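Local coordinates for LPP20 lipofamily protein (Helicobacter pylori R046Wa, PDB 4KZS) that is a secreted protein of unknown function, possibly connected with the Tol-Pal system of the outer membrane, at residues A[17-22]-A[100-105]; A[84-89]-A[96-101]; A[128-133]-A[209-214]; A[175-180]-A[203-208]. One frame throughout, in Å; residues are numbered along the deposited sequence.

Contact 1 of 4, residues A[17-22]-A[100-105]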
loop_
_atom_site.group_PDB
_atom_site.type_symbol
_atom_site.label_atom_id
_atom_site.label_comp_id
_atom_site.label_asym_id
_atom_site.label_seq_id
_atom_site.Cartn_x
_atom_site.Cartn_y
_atom_site.Cartn_z
ATOM N N LYS A 17 33.613 -0.522 -1.457
ATOM C CA LYS A 17 33.621 -1.849 -2.114
ATOM C C LYS A 17 32.466 -1.984 -3.116
ATOM O O LYS A 17 31.418 -2.542 -2.783
ATOM C CB LYS A 17 33.514 -2.986 -1.075
ATOM C CG LYS A 17 34.342 -2.854 0.207
ATOM C CD LYS A 17 33.977 -3.937 1.234
ATOM C CE LYS A 17 32.603 -3.724 1.870
ATOM N NZ LYS A 17 32.152 -4.875 2.703
ATOM N N GLY A 18 32.651 -1.464 -4.330
ATOM C CA GLY A 18 31.584 -1.469 -5.314
ATOM C C GLY A 18 31.048 -0.108 -5.751
ATOM O O GLY A 18 30.961 0.855 -4.978
ATOM N N TYR A 19 30.677 -0.062 -7.023
ATOM C CA TYR A 19 30.043 1.068 -7.639
ATOM C C TYR A 19 29.295 0.505 -8.798
ATOM O O TYR A 19 29.884 -0.160 -9.624
ATOM C CB TYR A 19 31.095 1.997 -8.180
ATOM C CG TYR A 19 31.271 3.269 -7.412
ATOM C CD1 TYR A 19 30.219 4.161 -7.295
ATOM C CD2 TYR A 19 32.508 3.606 -6.831
ATOM C CE1 TYR A 19 30.366 5.335 -6.591
ATOM C CE2 TYR A 19 32.696 4.795 -6.147
ATOM C CZ TYR A 19 31.608 5.649 -6.022
ATOM O OH TYR A 19 31.719 6.827 -5.335
ATOM N N LEU A 20 28.013 0.786 -8.889
ATOM C CA LEU A 20 27.208 0.280 -9.997
ATOM C C LEU A 20 26.921 1.389 -10.988
ATOM O O LEU A 20 26.706 2.538 -10.573
ATOM C CB LEU A 20 25.891 -0.303 -9.489
ATOM C CG LEU A 20 26.095 -1.509 -8.573
ATOM C CD1 LEU A 20 24.757 -1.989 -8.043
ATOM C CD2 LEU A 20 26.822 -2.618 -9.339
ATOM N N TYR A 21 26.909 1.053 -12.284
ATOM C CA TYR A 21 26.726 2.065 -13.325
ATOM C C TYR A 21 25.408 1.980 -14.095
ATOM O O TYR A 21 24.768 0.944 -14.133
ATOM C CB TYR A 21 27.905 1.969 -14.276
ATOM C CG TYR A 21 29.194 2.404 -13.613
ATOM C CD1 TYR A 21 29.909 1.549 -12.813
ATOM C CD2 TYR A 21 29.645 3.686 -13.738
ATOM C CE1 TYR A 21 31.057 1.966 -12.171
ATOM C CE2 TYR A 21 30.783 4.096 -13.102
ATOM C CZ TYR A 21 31.481 3.241 -12.329
ATOM O OH TYR A 21 32.643 3.697 -11.735
ATOM N N GLY A 22 25.022 3.064 -14.745
ATOM C CA GLY A 22 23.866 3.083 -15.600
ATOM C C GLY A 22 24.068 4.226 -16.579
ATOM O O GLY A 22 24.797 5.193 -16.253
ATOM N N ARG A 100 26.258 6.630 -11.504
ATOM C CA ARG A 100 26.678 5.513 -10.695
ATOM C C ARG A 100 26.323 5.752 -9.255
ATOM O O ARG A 100 25.958 6.890 -8.843
ATOM C CB ARG A 100 28.164 5.337 -10.816
ATOM C CG ARG A 100 28.944 6.506 -10.264
ATOM C CD ARG A 100 30.415 6.196 -10.363
ATOM N NE ARG A 100 31.213 7.151 -9.592
ATOM C CZ ARG A 100 32.506 6.962 -9.299
ATOM N NH1 ARG A 100 33.161 5.891 -9.728
ATOM N NH2 ARG A 100 33.157 7.848 -8.599
ATOM N N ILE A 101 26.434 4.695 -8.463
ATOM C CA ILE A 101 26.176 4.828 -7.032
ATOM C C ILE A 101 26.954 3.804 -6.336
ATOM O O ILE A 101 27.087 2.690 -6.837
ATOM C CB ILE A 101 24.711 4.593 -6.678
ATOM C CG1 ILE A 101 24.472 4.936 -5.215
ATOM C CG2 ILE A 101 24.255 3.153 -7.014
ATOM C CD1 ILE A 101 23.004 5.235 -4.889
ATOM N N ASN A 102 27.480 4.207 -5.187
ATOM C CA ASN A 102 28.219 3.356 -4.278
ATOM C C ASN A 102 27.348 2.213 -3.764
ATOM O O ASN A 102 26.271 2.422 -3.264
ATOM C CB ASN A 102 28.655 4.218 -3.118
ATOM C CG ASN A 102 29.497 3.457 -2.146
ATOM O OD1 ASN A 102 28.979 2.742 -1.290
ATOM N ND2 ASN A 102 30.804 3.605 -2.263
ATOM N N GLN A 103 27.793 0.994 -3.897
ATOM C CA GLN A 103 26.993 -0.109 -3.406
ATOM C C GLN A 103 26.626 0.038 -1.963
ATOM O O GLN A 103 25.463 -0.211 -1.595
ATOM C CB GLN A 103 27.676 -1.436 -3.639
ATOM C CG GLN A 103 27.386 -1.929 -5.034
ATOM C CD GLN A 103 27.871 -3.334 -5.270
ATOM O OE1 GLN A 103 29.066 -3.559 -5.530
ATOM N NE2 GLN A 103 26.947 -4.297 -5.183
ATOM N N ASN A 104 27.570 0.472 -1.142
ATOM C CA ASN A 104 27.259 0.607 0.271
ATOM C C ASN A 104 26.280 1.752 0.571
ATOM O O ASN A 104 25.348 1.595 1.360
ATOM C CB ASN A 104 28.531 0.616 1.130
ATOM C CG ASN A 104 29.279 -0.726 1.058
ATOM O OD1 ASN A 104 28.660 -1.803 1.134
ATOM N ND2 ASN A 104 30.615 -0.670 0.888
ATOM N N LEU A 105 26.468 2.894 -0.067
ATOM C CA LEU A 105 25.495 3.957 0.072
ATOM C C LEU A 105 24.121 3.534 -0.451
ATOM O O LEU A 105 23.076 4.008 0.029
ATOM C CB LEU A 105 25.954 5.172 -0.716
ATOM C CG LEU A 105 26.835 6.072 0.161
ATOM C CD1 LEU A 105 27.370 7.230 -0.645
ATOM C CD2 LEU A 105 25.880 6.588 1.241
#
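R100 lays its guanidinium flat on one face of the Y19 ring, the two planes only 2° apart and R100 CZ 3.7 Å from the ring centroid, a cation-pi stack. The chain reaches it by rising between two tyrosines: with CG placed between the backbone N and the carbonyl carbon (chi1 64°) and the rest extended, R100 CB sits over a face of Y21, and R100 NH1, from the guanidinium edge, donates in plane to Y21 OH at 3.0 Å. E84 completes the group, bridging R100 NE and the Y19 hydroxyl.

R100, Y19 and Y21 share one face of a three-stranded antiparallel sheet, in which the outer strand 19-26 pairs with the central strand 94-102; the hydrogen-bonded pair L20–I101 lies between two non-hydrogen-bonded ones, with L20 N 2.9 Å from I101 O.

On the opposite face L20 packs on I44 and V47 of helix 29-53. There Q103, the first residue of helix 103-121, crosses L20 at about a right angle, Q103 CG 3.8 Å from L20 CG. The helix start is fixed by N102 at the N-cap, whose OD1 accepts from L105 N at 2.8 Å.

Contact 2 of 4, residues A[84-89]-A[96-101]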
loop_
_atom_site.group_PDB
_atom_site.type_symbol
_atom_site.label_atom_id
_atom_site.label_comp_id
_atom_site.label_asym_id
_atom_site.label_seq_id
_atom_site.Cartn_x
_atom_site.Cartn_y
_atom_site.Cartn_z
ATOM N N GLU A 84 25.572 9.836 -8.314
ATOM C CA GLU A 84 26.538 10.661 -9.076
ATOM C C GLU A 84 26.393 10.673 -10.609
ATOM O O GLU A 84 26.107 9.646 -11.243
ATOM C CB GLU A 84 27.953 10.264 -8.737
ATOM C CG GLU A 84 28.172 9.790 -7.319
ATOM C CD GLU A 84 29.609 9.394 -7.092
ATOM O OE1 GLU A 84 30.004 9.297 -5.902
ATOM O OE2 GLU A 84 30.348 9.201 -8.102
ATOM N N ILE A 85 26.585 11.850 -11.195
ATOM C CA ILE A 85 26.681 12.009 -12.656
ATOM C C ILE A 85 28.140 11.843 -13.110
ATOM O O ILE A 85 29.009 12.622 -12.747
ATOM C CB ILE A 85 26.175 13.388 -13.114
ATOM C CG1 ILE A 85 24.736 13.640 -12.653
ATOM C CG2 ILE A 85 26.249 13.494 -14.628
ATOM C CD1 ILE A 85 23.733 12.669 -13.218
ATOM N N VAL A 86 28.432 10.802 -13.860
ATOM C CA VAL A 86 29.808 10.568 -14.249
ATOM C C VAL A 86 30.097 11.074 -15.654
ATOM O O VAL A 86 31.226 11.390 -15.947
ATOM C CB VAL A 86 30.193 9.096 -14.076
ATOM C CG1 VAL A 86 31.519 8.783 -14.768
ATOM C CG2 VAL A 86 30.345 8.804 -12.602
ATOM N N ASN A 87 29.108 11.129 -16.536
ATOM C CA ASN A 87 29.363 11.673 -17.853
ATOM C C ASN A 87 28.158 12.395 -18.342
ATOM O O ASN A 87 27.024 12.002 -18.037
ATOM C CB ASN A 87 29.734 10.573 -18.858
ATOM C CG ASN A 87 31.035 9.849 -18.487
ATOM O OD1 ASN A 87 31.039 8.757 -17.872
ATOM N ND2 ASN A 87 32.135 10.468 -18.805
ATOM N N GLN A 88 28.409 13.449 -19.111
ATOM C CA GLN A 88 27.358 14.136 -19.826
ATOM C C GLN A 88 27.927 14.702 -21.115
ATOM O O GLN A 88 28.835 15.515 -21.106
ATOM C CB GLN A 88 26.801 15.234 -18.945
ATOM C CG GLN A 88 25.293 15.222 -18.810
ATOM C CD GLN A 88 24.798 15.957 -17.582
ATOM O OE1 GLN A 88 23.610 15.828 -17.224
ATOM N NE2 GLN A 88 25.688 16.733 -16.925
ATOM N N GLU A 89 27.411 14.229 -22.234
ATOM C CA GLU A 89 27.842 14.661 -23.549
ATOM C C GLU A 89 26.573 14.952 -24.288
ATOM O O GLU A 89 25.504 14.392 -23.973
ATOM C CB GLU A 89 28.518 13.527 -24.332
ATOM C CG GLU A 89 29.540 12.700 -23.596
ATOM C CD GLU A 89 30.819 13.453 -23.407
ATOM O OE1 GLU A 89 31.313 14.012 -24.406
ATOM O OE2 GLU A 89 31.329 13.476 -22.266
ATOM N N TYR A 96 23.712 12.297 -23.700
ATOM C CA TYR A 96 24.124 11.065 -23.055
ATOM C C TYR A 96 24.430 11.430 -21.627
ATOM O O TYR A 96 25.013 12.498 -21.350
ATOM C CB TYR A 96 25.376 10.493 -23.747
ATOM C CG TYR A 96 26.051 9.348 -23.015
ATOM C CD1 TYR A 96 25.694 8.032 -23.254
ATOM C CD2 TYR A 96 27.085 9.584 -22.103
ATOM C CE1 TYR A 96 26.333 6.986 -22.592
ATOM C CE2 TYR A 96 27.729 8.534 -21.453
ATOM C CZ TYR A 96 27.336 7.257 -21.707
ATOM O OH TYR A 96 27.956 6.255 -21.062
ATOM N N THR A 97 24.048 10.542 -20.718
ATOM C CA THR A 97 24.273 10.717 -19.273
ATOM C C THR A 97 24.704 9.348 -18.740
ATOM O O THR A 97 24.168 8.259 -19.144
ATOM C CB THR A 97 22.988 11.191 -18.553
ATOM O OG1 THR A 97 22.551 12.446 -19.098
ATOM C CG2 THR A 97 23.221 11.425 -17.087
ATOM N N ARG A 98 25.704 9.357 -17.874
ATOM C CA ARG A 98 25.998 8.121 -17.191
ATOM C C ARG A 98 26.095 8.410 -15.683
ATOM O O ARG A 98 26.578 9.454 -15.294
ATOM C CB ARG A 98 27.272 7.578 -17.772
ATOM C CG ARG A 98 27.815 6.334 -17.110
ATOM C CD ARG A 98 29.315 6.583 -17.157
ATOM N NE ARG A 98 29.960 5.380 -17.581
ATOM C CZ ARG A 98 31.255 5.184 -17.552
ATOM N NH1 ARG A 98 32.091 6.144 -17.185
ATOM N NH2 ARG A 98 31.694 4.019 -17.947
ATOM N N VAL A 99 25.602 7.490 -14.862
ATOM C CA VAL A 99 25.423 7.707 -13.451
ATOM C C VAL A 99 25.905 6.483 -12.772
ATOM O O VAL A 99 26.033 5.449 -13.382
ATOM C CB VAL A 99 23.955 7.859 -13.038
ATOM C CG1 VAL A 99 23.354 9.078 -13.665
ATOM C CG2 VAL A 99 23.160 6.689 -13.529
ATOM N N ARG A 100 26.258 6.630 -11.504
ATOM C CA ARG A 100 26.678 5.513 -10.695
ATOM C C ARG A 100 26.323 5.752 -9.255
ATOM O O ARG A 100 25.958 6.890 -8.843
ATOM C CB ARG A 100 28.164 5.337 -10.816
ATOM C CG ARG A 100 28.944 6.506 -10.264
ATOM C CD ARG A 100 30.415 6.196 -10.363
ATOM N NE ARG A 100 31.213 7.151 -9.592
ATOM C CZ ARG A 100 32.506 6.962 -9.299
ATOM N NH1 ARG A 100 33.161 5.891 -9.728
ATOM N NH2 ARG A 100 33.157 7.848 -8.599
ATOM N N ILE A 101 26.434 4.695 -8.463
ATOM C CA ILE A 101 26.176 4.828 -7.032
ATOM C C ILE A 101 26.954 3.804 -6.336
ATOM O O ILE A 101 27.087 2.690 -6.837
ATOM C CB ILE A 101 24.711 4.593 -6.678
ATOM C CG1 ILE A 101 24.472 4.936 -5.215
ATOM C CG2 ILE A 101 24.255 3.153 -7.014
ATOM C CD1 ILE A 101 23.004 5.235 -4.889
#
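E84 pairs with R100 on the neighbouring strand, and its side chain runs out along the arginine. E84 CB starts 3.9 Å from R100 O, and E84 CG stays beside the same carbonyl. CG lies beside the backbone N (chi1 -33°) and the chain is extended from there, which carries the carboxylate out to the guanidinium. At the tip, E84 OE1 is held by the Y19 hydroxyl, while E84 OE2 meets R100 NE at 2.7 Å in a salt bridge, with a weak hydrogen bond from R100 NH2. The oxygen lies near the guanidinium plane, yet it is met from above the carboxylate, whose plane is turned 58° from that of the guanidinium. V86 closes in on the aliphatic part of the arginine, V86 CG2 standing 3.4 Å from R100 CD.

Strands 84-91 and 94-102 form a beta hairpin, interrupted here by a classic beta bulge: V86 N at 2.7 Å and N87 N at 3.3 Å both donate to R98 O, from the same face of its plane. Beyond the bulge the register has shifted by one residue. N87 CB comes to the edge of the Y96 ring, 3.9 Å from Y96 CE2, and V86 CG1 borders the guanidinium of R98.

The other face of the hairpin looks to helix 29-53. I85 CD1 packs on V99 CG1 at 3.6 Å, V99 reaches L40 of that helix, and T97 OG1 is hydrogen-bonded to S32 OG.

Contact 3 of 4, residues A[128-133]-A[209-214]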
loop_
_atom_site.group_PDB
_atom_site.type_symbol
_atom_site.label_atom_id
_atom_site.label_comp_id
_atom_site.label_asym_id
_atom_site.label_seq_id
_atom_site.Cartn_x
_atom_site.Cartn_y
_atom_site.Cartn_z
ATOM N N VAL A 128 -6.776 5.077 19.432
ATOM C CA VAL A 128 -7.913 5.405 20.316
ATOM C C VAL A 128 -8.977 4.303 20.502
ATOM O O VAL A 128 -9.820 4.389 21.401
ATOM C CB VAL A 128 -8.587 6.736 19.882
ATOM C CG1 VAL A 128 -9.344 7.383 21.045
ATOM C CG2 VAL A 128 -7.573 7.710 19.295
ATOM N N CYS A 129 -8.920 3.274 19.657
ATOM C CA CYS A 129 -9.821 2.121 19.737
ATOM C C CYS A 129 -9.034 0.794 19.852
ATOM O O CYS A 129 -7.842 0.781 20.194
ATOM C CB CYS A 129 -10.755 2.084 18.511
ATOM S SG CYS A 129 -11.495 3.653 17.970
ATOM N N LYS A 130 -9.714 -0.319 19.588
ATOM C CA LYS A 130 -9.057 -1.600 19.399
ATOM C C LYS A 130 -9.185 -1.948 17.919
ATOM O O LYS A 130 -8.396 -2.721 17.387
ATOM C CB LYS A 130 -9.697 -2.659 20.289
ATOM C CG LYS A 130 -9.229 -2.562 21.730
ATOM C CD LYS A 130 -10.176 -3.227 22.724
ATOM C CE LYS A 130 -9.719 -2.955 24.156
ATOM N NZ LYS A 130 -10.463 -3.716 25.196
ATOM N N GLY A 131 -10.165 -1.320 17.267
ATOM C CA GLY A 131 -10.503 -1.559 15.861
ATOM C C GLY A 131 -9.912 -0.553 14.899
ATOM O O GLY A 131 -9.547 0.544 15.298
ATOM N N VAL A 132 -9.810 -0.936 13.630
ATOM C CA VAL A 132 -9.088 -0.147 12.632
ATOM C C VAL A 132 -10.115 0.115 11.545
ATOM O O VAL A 132 -11.224 -0.386 11.678
ATOM C CB VAL A 132 -7.975 -0.991 11.982
ATOM C CG1 VAL A 132 -7.279 -0.236 10.840
ATOM C CG2 VAL A 132 -6.970 -1.462 13.027
ATOM N N PHE A 133 -9.787 0.870 10.484
ATOM C CA PHE A 133 -10.770 1.047 9.446
ATOM C C PHE A 133 -10.372 1.479 8.074
ATOM O O PHE A 133 -10.041 2.634 7.853
ATOM C CB PHE A 133 -11.717 2.103 9.982
ATOM C CG PHE A 133 -12.981 2.160 9.207
ATOM C CD1 PHE A 133 -14.107 1.526 9.688
ATOM C CD2 PHE A 133 -13.033 2.766 7.957
ATOM C CE1 PHE A 133 -15.287 1.514 8.949
ATOM C CE2 PHE A 133 -14.208 2.765 7.213
ATOM C CZ PHE A 133 -15.336 2.125 7.699
ATOM N N GLU A 209 -18.317 -7.566 18.739
ATOM C CA GLU A 209 -17.433 -7.044 19.781
ATOM C C GLU A 209 -17.414 -5.521 19.682
ATOM O O GLU A 209 -17.562 -4.961 18.597
ATOM C CB GLU A 209 -16.017 -7.579 19.602
ATOM C CG GLU A 209 -15.944 -9.026 19.134
ATOM C CD GLU A 209 -14.526 -9.474 18.817
ATOM O OE1 GLU A 209 -14.357 -10.518 18.162
ATOM O OE2 GLU A 209 -13.571 -8.787 19.224
ATOM N N GLU A 210 -17.251 -4.842 20.807
ATOM C CA GLU A 210 -17.250 -3.386 20.786
ATOM C C GLU A 210 -15.851 -2.838 21.016
ATOM O O GLU A 210 -14.875 -3.594 21.071
ATOM C CB GLU A 210 -18.239 -2.811 21.807
ATOM C CG GLU A 210 -19.689 -2.785 21.332
ATOM C CD GLU A 210 -20.620 -1.993 22.256
ATOM O OE1 GLU A 210 -20.255 -0.872 22.688
ATOM O OE2 GLU A 210 -21.735 -2.489 22.540
ATOM N N LYS A 211 -15.773 -1.516 21.156
ATOM C CA LYS A 211 -14.509 -0.799 21.289
ATOM C C LYS A 211 -13.787 -0.847 19.935
ATOM O O LYS A 211 -12.571 -1.097 19.870
ATOM C CB LYS A 211 -13.660 -1.385 22.433
ATOM C CG LYS A 211 -13.021 -0.356 23.359
ATOM C CD LYS A 211 -12.462 -1.019 24.616
ATOM C CE LYS A 211 -12.009 -0.005 25.656
ATOM N NZ LYS A 211 -13.154 0.845 26.089
ATOM N N LEU A 212 -14.572 -0.632 18.867
ATOM C CA LEU A 212 -14.120 -0.659 17.462
ATOM C C LEU A 212 -15.107 0.032 16.518
ATOM O O LEU A 212 -16.291 0.093 16.814
ATOM C CB LEU A 212 -13.883 -2.103 16.984
ATOM C CG LEU A 212 -14.965 -3.189 17.057
ATOM C CD1 LEU A 212 -16.043 -2.990 15.996
ATOM C CD2 LEU A 212 -14.321 -4.558 16.906
ATOM N N TYR A 213 -14.632 0.503 15.365
ATOM C CA TYR A 213 -15.440 1.347 14.452
ATOM C C TYR A 213 -16.810 0.773 14.132
ATOM O O TYR A 213 -16.933 -0.424 13.841
ATOM C CB TYR A 213 -14.719 1.546 13.109
ATOM C CG TYR A 213 -13.537 2.470 13.164
ATOM C CD1 TYR A 213 -12.578 2.323 14.158
ATOM C CD2 TYR A 213 -13.373 3.495 12.232
ATOM C CE1 TYR A 213 -11.489 3.163 14.237
ATOM C CE2 TYR A 213 -12.264 4.335 12.292
ATOM C CZ TYR A 213 -11.334 4.154 13.309
ATOM O OH TYR A 213 -10.230 4.934 13.465
ATOM N N GLN A 214 -17.821 1.634 14.114
ATOM C CA GLN A 214 -19.160 1.219 13.712
ATOM C C GLN A 214 -19.586 1.760 12.331
ATOM O O GLN A 214 -19.013 2.706 11.840
ATOM C CB GLN A 214 -20.144 1.640 14.792
ATOM C CG GLN A 214 -21.593 1.291 14.518
ATOM C CD GLN A 214 -22.471 1.621 15.702
ATOM O OE1 GLN A 214 -22.506 2.761 16.159
ATOM N NE2 GLN A 214 -23.166 0.618 16.223
#
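Y213 and F133 bring their rings together almost parallel, planes 21° apart, but slid so far that they barely overlap, the centroids lying 5.2 Å from each other. V132 O stands over one face of the tyrosine ring, near its rim, and C129 SG approaches obliquely, 3.8 Å from Y213 CE1, as a sulfur-aromatic contact. With its CG anti to the carbonyl carbon (chi1 -73°), Y213 extends along the backbone from C129 to F133. Next to it the segments come close where G131 has no side chain, G131 CA 3.6 Å from L212 CB. K130 N donates to K211 O at 3.0 Å, and the two lysine chains cross obliquely, K130 CE 3.4 Å from K211 CD.

A second shell lies against these groups. Q136 of helix 135-157 touches Y213, V180 of strand 179-182 backs F133, and I230 meets both C129 and K211.

Two loops, one from the middle and one from the C-terminal family region, are thus joined by one backbone hydrogen bond and mainly by van der Waals contact, while the like-charged ends, K130 NZ and K211 NZ, keep 5.4 Å apart and probably add no attraction.

Contact 4 of 4, residues A[175-180]-A[203-208]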
loop_
_atom_site.group_PDB
_atom_site.type_symbol
_atom_site.label_atom_id
_atom_site.label_comp_id
_atom_site.label_asym_id
_atom_site.label_seq_id
_atom_site.Cartn_x
_atom_site.Cartn_y
_atom_site.Cartn_z
ATOM N N ALA A 175 -6.057 -5.616 11.501
ATOM C CA ALA A 175 -6.095 -4.756 10.329
ATOM C C ALA A 175 -6.472 -5.454 9.050
ATOM O O ALA A 175 -7.109 -4.835 8.225
ATOM C CB ALA A 175 -4.777 -4.018 10.154
ATOM N N PHE A 176 -6.087 -6.714 8.852
ATOM C CA PHE A 176 -6.521 -7.420 7.637
ATOM C C PHE A 176 -8.015 -7.631 7.730
ATOM O O PHE A 176 -8.514 -8.360 8.571
ATOM C CB PHE A 176 -5.789 -8.721 7.409
ATOM C CG PHE A 176 -6.055 -9.326 6.067
ATOM C CD1 PHE A 176 -5.577 -8.727 4.919
ATOM C CD2 PHE A 176 -6.761 -10.537 5.951
ATOM C CE1 PHE A 176 -5.813 -9.294 3.660
ATOM C CE2 PHE A 176 -6.999 -11.117 4.704
ATOM C CZ PHE A 176 -6.531 -10.491 3.542
ATOM N N LYS A 177 -8.695 -6.909 6.858
ATOM C CA LYS A 177 -10.143 -6.694 6.875
ATOM C C LYS A 177 -10.591 -5.271 7.297
ATOM O O LYS A 177 -10.700 -4.364 6.463
ATOM C CB LYS A 177 -10.882 -7.855 7.508
ATOM C CG LYS A 177 -10.764 -9.019 6.508
ATOM C CD LYS A 177 -10.976 -8.550 5.051
ATOM C CE LYS A 177 -10.070 -9.290 4.097
ATOM N NZ LYS A 177 -10.342 -9.028 2.639
ATOM N N PRO A 178 -10.844 -5.056 8.574
ATOM C CA PRO A 178 -10.848 -6.000 9.642
ATOM C C PRO A 178 -12.260 -6.066 10.220
ATOM O O PRO A 178 -13.258 -5.963 9.478
ATOM C CB PRO A 178 -9.944 -5.310 10.638
ATOM C CG PRO A 178 -10.316 -3.851 10.480
ATOM C CD PRO A 178 -10.817 -3.669 9.077
ATOM N N LYS A 179 -12.322 -6.179 11.544
ATOM C CA LYS A 179 -13.575 -6.311 12.243
ATOM C C LYS A 179 -14.146 -4.925 12.480
ATOM O O LYS A 179 -13.507 -4.092 13.127
ATOM C CB LYS A 179 -13.346 -7.046 13.572
ATOM C CG LYS A 179 -13.146 -8.580 13.501
ATOM C CD LYS A 179 -12.069 -9.010 14.488
ATOM C CE LYS A 179 -11.943 -10.504 14.644
ATOM N NZ LYS A 179 -12.846 -10.956 15.726
ATOM N N VAL A 180 -15.312 -4.661 11.903
ATOM C CA VAL A 180 -16.115 -3.522 12.304
ATOM C C VAL A 180 -17.587 -3.890 12.453
ATOM O O VAL A 180 -18.149 -4.583 11.593
ATOM C CB VAL A 180 -15.942 -2.350 11.343
ATOM C CG1 VAL A 180 -14.458 -2.127 11.119
ATOM C CG2 VAL A 180 -16.671 -2.577 10.016
ATOM N N VAL A 203 -14.379 -6.556 2.122
ATOM C CA VAL A 203 -13.536 -5.477 2.556
ATOM C C VAL A 203 -13.566 -5.426 4.078
ATOM O O VAL A 203 -12.670 -4.895 4.691
ATOM C CB VAL A 203 -14.091 -4.155 1.980
ATOM C CG1 VAL A 203 -13.938 -2.968 2.942
ATOM C CG2 VAL A 203 -13.514 -3.888 0.596
ATOM N N LEU A 204 -14.596 -5.995 4.688
ATOM C CA LEU A 204 -14.787 -5.871 6.149
ATOM C C LEU A 204 -15.138 -7.218 6.811
ATOM O O LEU A 204 -15.529 -8.142 6.125
ATOM C CB LEU A 204 -15.953 -4.906 6.390
ATOM C CG LEU A 204 -15.646 -3.813 7.367
ATOM C CD1 LEU A 204 -14.125 -3.828 7.519
ATOM C CD2 LEU A 204 -16.204 -2.516 6.768
ATOM N N THR A 205 -15.058 -7.296 8.127
ATOM C CA THR A 205 -15.471 -8.471 8.850
ATOM C C THR A 205 -16.527 -8.095 9.885
ATOM O O THR A 205 -16.182 -7.745 11.051
ATOM C CB THR A 205 -14.274 -9.121 9.560
ATOM O OG1 THR A 205 -13.429 -9.727 8.579
ATOM C CG2 THR A 205 -14.728 -10.190 10.473
ATOM N N PRO A 206 -17.817 -8.226 9.505
ATOM C CA PRO A 206 -18.879 -7.749 10.419
ATOM C C PRO A 206 -18.667 -8.279 11.806
ATOM O O PRO A 206 -18.512 -9.477 11.996
ATOM C CB PRO A 206 -20.142 -8.288 9.790
ATOM C CG PRO A 206 -19.799 -8.351 8.325
ATOM C CD PRO A 206 -18.385 -8.878 8.308
ATOM N N SER A 207 -18.564 -7.397 12.786
ATOM C CA SER A 207 -18.323 -7.899 14.137
ATOM C C SER A 207 -19.309 -7.325 15.102
ATOM O O SER A 207 -20.101 -6.460 14.723
ATOM C CB SER A 207 -16.907 -7.655 14.610
ATOM O OG SER A 207 -16.690 -8.376 15.805
ATOM N N ASP A 208 -19.298 -7.860 16.325
ATOM C CA ASP A 208 -20.298 -7.536 17.347
ATOM C C ASP A 208 -19.581 -7.158 18.626
ATOM O O ASP A 208 -20.154 -6.502 19.494
ATOM C CB ASP A 208 -21.270 -8.705 17.593
ATOM C CG ASP A 208 -22.523 -8.656 16.692
ATOM O OD1 ASP A 208 -23.075 -9.735 16.397
ATOM O OD2 ASP A 208 -22.956 -7.557 16.274
#
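Between K177–V180 and V203–S207 the two segments run in the same general direction, 41° apart, and zip together loosely: T205 N donates to P178 O, V180 N weakly to T205 O, and S207 N to V180 O at 3.1 Å. The last donor stands well above the plane of its carbonyl, 66° out of it, and the parallel pairing is loose and irregular. A cis peptide bond before P178 leads into it.

T205 deals with two neighbours through its two branches. Its hydroxyl lies beside the backbone N, anti to the carbonyl carbon (chi1 -71°), and T205 OG1 rests 3.3 Å from K177 CB, the lysine chain crossing at about a right angle. The methyl, anti to the backbone N, lies alongside K179, T205 CG2 being 3.8 Å from K179 CG. S207 CB lies against the root of that lysine, 3.8 Å from K179 CB, and the amine at its far end makes a salt bridge with E209.

On the opposite face the contact is apolar. L204 CD1 comes to 3.7 Å from P178 CD, the two side chains running side by side; L204 also packs against V180, though the detail of that pair is doubtful. L134 backs L204, F133 backs V180, and I215 of the neighbouring strand 214-215 touches both.

Strand 179-182, helix 190-200 and strand 205-207 make up a beta-alpha-beta unit, its two strands adjacent in a small parallel sheet, within a domain whose sequence family belongs with the N-terminal domain of TolB.

In the fold
The four contacts fall into two pairs at opposite ends of an elongated chain, with the centres of contacts 1 and 3 about 47 Å apart. Contacts 1 and 2 are surface contacts that share the central strand 94-102, and R100 serves both; charge, aromatic faces and antiparallel strand bonding, broken by one bulge in contact 2, dominate there. Contacts 3 and 4, centres about 9 Å apart, are partly buried and more apolar, with sparse or bent backbone bonds between loops and short strands. Along the chain contact 4 is nested inside the loop closed by contact 3. They meet through V180, which packs near V132 and Y213, and at the salt bridge from K179 to E209.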